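Local structure of rhamnosidase B (Bacillus sp., 2OKX) at residues A[583-586]-A[587-590]. The protein probably hydrolyses terminal alpha-L-rhamnosyl residues of rhamnose-containing glycosides, as a glycoside hydrolase of family 78. Residues are numbered along the deposited sequence; the frame is centred on the assembly and turned at random.
Sequences EALV and NYYV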
ATOM      1  N   GLU A 583     -13.286  -4.630   0.076  1.00 18.54           N
ATOM      2  CA  GLU A 583     -12.402  -5.663  -0.437  1.00 18.44           C
ATOM      3  C   GLU A 583     -12.816  -7.052   0.044  1.00 18.86           C
ATOM      4  O   GLU A 583     -12.718  -8.019  -0.703  1.00 17.76           O
ATOM      5  CB  GLU A 583     -10.954  -5.367  -0.036  1.00 20.48           C
ATOM      6  CG  GLU A 583     -10.430  -4.046  -0.589  1.00 21.16           C
ATOM      7  CD  GLU A 583      -9.034  -3.710  -0.083  1.00 23.66           C
ATOM      8  OE1 GLU A 583      -8.842  -3.677   1.148  1.00 22.18           O
ATOM      9  OE2 GLU A 583      -8.132  -3.473  -0.916  1.00 24.04           O
ATOM     10  N   ALA A 584     -13.295  -7.149   1.281  1.00 17.65           N
ATOM     11  CA  ALA A 584     -13.714  -8.443   1.816  1.00 17.67           C
ATOM     12  C   ALA A 584     -14.918  -8.974   1.046  1.00 16.69           C
ATOM     13  O   ALA A 584     -14.959 -10.145   0.677  1.00 18.20           O
ATOM     14  CB  ALA A 584     -14.055  -8.321   3.314  1.00 17.67           C
ATOM     15  N   LEU A 585     -15.905  -8.116   0.815  1.00 17.14           N
ATOM     16  CA  LEU A 585     -17.104  -8.526   0.087  1.00 17.63           C
ATOM     17  C   LEU A 585     -16.789  -8.979  -1.335  1.00 18.47           C
ATOM     18  O   LEU A 585     -17.329  -9.984  -1.805  1.00 17.43           O
ATOM     19  CB  LEU A 585     -18.119  -7.384   0.044  1.00 19.12           C
ATOM     20  CG  LEU A 585     -18.745  -6.992   1.387  1.00 20.46           C
ATOM     21  CD1 LEU A 585     -19.612  -5.762   1.199  1.00 20.16           C
ATOM     22  CD2 LEU A 585     -19.566  -8.151   1.935  1.00 19.33           C
ATOM     23  N   VAL A 586     -15.938  -8.235  -2.035  1.00 14.44           N
ATOM     24  CA  VAL A 586     -15.578  -8.627  -3.393  1.00 16.07           C
ATOM     25  C   VAL A 586     -14.888  -9.984  -3.325  1.00 16.10           C
ATOM     26  O   VAL A 586     -15.169 -10.883  -4.119  1.00 17.12           O
ATOM     27  CB  VAL A 586     -14.633  -7.608  -4.041  1.00 15.61           C
ATOM     28  CG1 VAL A 586     -14.228  -8.078  -5.428  1.00 14.22           C
ATOM     29  CG2 VAL A 586     -15.324  -6.256  -4.122  1.00 16.84           C
ATOM     30  N   ASN A 587     -13.995 -10.126  -2.356  1.00 15.94           N
ATOM     31  CA  ASN A 587     -13.271 -11.373  -2.146  1.00 16.26           C
ATOM     32  C   ASN A 587     -14.225 -12.560  -1.966  1.00 14.27           C
ATOM     33  O   ASN A 587     -13.994 -13.638  -2.515  1.00 14.47           O
ATOM     34  CB  ASN A 587     -12.369 -11.241  -0.915  1.00 15.93           C
ATOM     35  CG  ASN A 587     -12.119 -12.567  -0.229  1.00 18.30           C
ATOM     36  OD1 ASN A 587     -11.491 -13.465  -0.790  1.00 18.23           O
ATOM     37  ND2 ASN A 587     -12.623 -12.701   0.996  1.00 16.32           N
ATOM     38  N   TYR A 588     -15.291 -12.365  -1.196  1.00 15.16           N
ATOM     39  CA  TYR A 588     -16.253 -13.444  -0.962  1.00 15.55           C
ATOM     40  C   TYR A 588     -16.824 -13.963  -2.276  1.00 15.72           C
ATOM     41  O   TYR A 588     -17.044 -15.165  -2.446  1.00 14.50           O
ATOM     42  CB  TYR A 588     -17.415 -12.956  -0.073  1.00 15.67           C
ATOM     43  CG  TYR A 588     -17.038 -12.603   1.352  1.00 15.21           C
ATOM     44  CD1 TYR A 588     -17.732 -11.613   2.045  1.00 16.12           C
ATOM     45  CD2 TYR A 588     -15.992 -13.253   2.006  1.00 17.61           C
ATOM     46  CE1 TYR A 588     -17.395 -11.269   3.347  1.00 18.36           C
ATOM     47  CE2 TYR A 588     -15.646 -12.920   3.320  1.00 19.56           C
ATOM     48  CZ  TYR A 588     -16.350 -11.923   3.980  1.00 19.32           C
ATOM     49  OH  TYR A 588     -15.994 -11.548   5.256  1.00 19.84           O
ATOM     50  N   TYR A 589     -17.077 -13.055  -3.212  1.00 15.92           N
ATOM     51  CA  TYR A 589     -17.648 -13.471  -4.484  1.00 16.06           C
ATOM     52  C   TYR A 589     -16.660 -13.957  -5.537  1.00 16.69           C
ATOM     53  O   TYR A 589     -16.993 -14.841  -6.325  1.00 16.43           O
ATOM     54  CB  TYR A 589     -18.517 -12.352  -5.066  1.00 16.02           C
ATOM     55  CG  TYR A 589     -19.934 -12.352  -4.518  1.00 15.05           C
ATOM     56  CD1 TYR A 589     -20.186 -12.028  -3.188  1.00 14.24           C
ATOM     57  CD2 TYR A 589     -21.014 -12.714  -5.325  1.00 16.05           C
ATOM     58  CE1 TYR A 589     -21.484 -12.067  -2.667  1.00 15.96           C
ATOM     59  CE2 TYR A 589     -22.318 -12.754  -4.815  1.00 14.53           C
ATOM     60  CZ  TYR A 589     -22.541 -12.430  -3.487  1.00 16.77           C
ATOM     61  OH  TYR A 589     -23.820 -12.465  -2.976  1.00 18.34           O
ATOM     62  N   VAL A 590     -15.449 -13.410  -5.554  1.00 16.30           N
ATOM     63  CA  VAL A 590     -14.484 -13.830  -6.569  1.00 16.19           C
ATOM     64  C   VAL A 590     -13.471 -14.891  -6.138  1.00 15.90           C
ATOM     65  O   VAL A 590     -12.984 -15.648  -6.979  1.00 15.63           O
ATOM     66  CB  VAL A 590     -13.720 -12.616  -7.147  1.00 18.94           C
ATOM     67  CG1 VAL A 590     -14.715 -11.544  -7.586  1.00 16.83           C
ATOM     68  CG2 VAL A 590     -12.743 -12.070  -6.132  1.00 21.04           C
TER
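Tyr588 N donates to Ala584 O at 2.9 Å and Val590 N to Val586 O, the i to i+4 bonds of an alpha-helix in its last turns. Asn587 N to Glu583 O (3.0 Å) continues the pattern, whereas Tyr589 N divides its proton between Leu585 O and Val586 O, both bonds weak. Asn587 suits this place because its amide can serve backbone carbonyls: ND2 is held chiefly by Glu593 O, just beyond the helix, and adds a weak bond to Ala584 O (3.5 Å). With CG beside its own backbone N (chi1 -67°), the Tyr588 ring leans back along the helix, and Ala584 O sits 3.3 Å above one face, toward the rim. Leu585 CD2 meets the ring at CD1 (3.9 Å), while the Ala584 methyl, small enough probably to let helix 595-603 come close, lies 4.3 Å from CZ. With an alanine at Tyr588, His643 would probably lose its stacking partner and Leu585 CD2 its aromatic neighbour. Val586 and Val590 touch through their CG1 methyls (4.1 Å), apolar where they meet helix 544-559. Helix 595-603 packs against Ala584 and Tyr588, and helix 868-876 against Leu585 and Tyr589, burying these two turns within the alpha-barrel (six-hairpin glycosidase) domain.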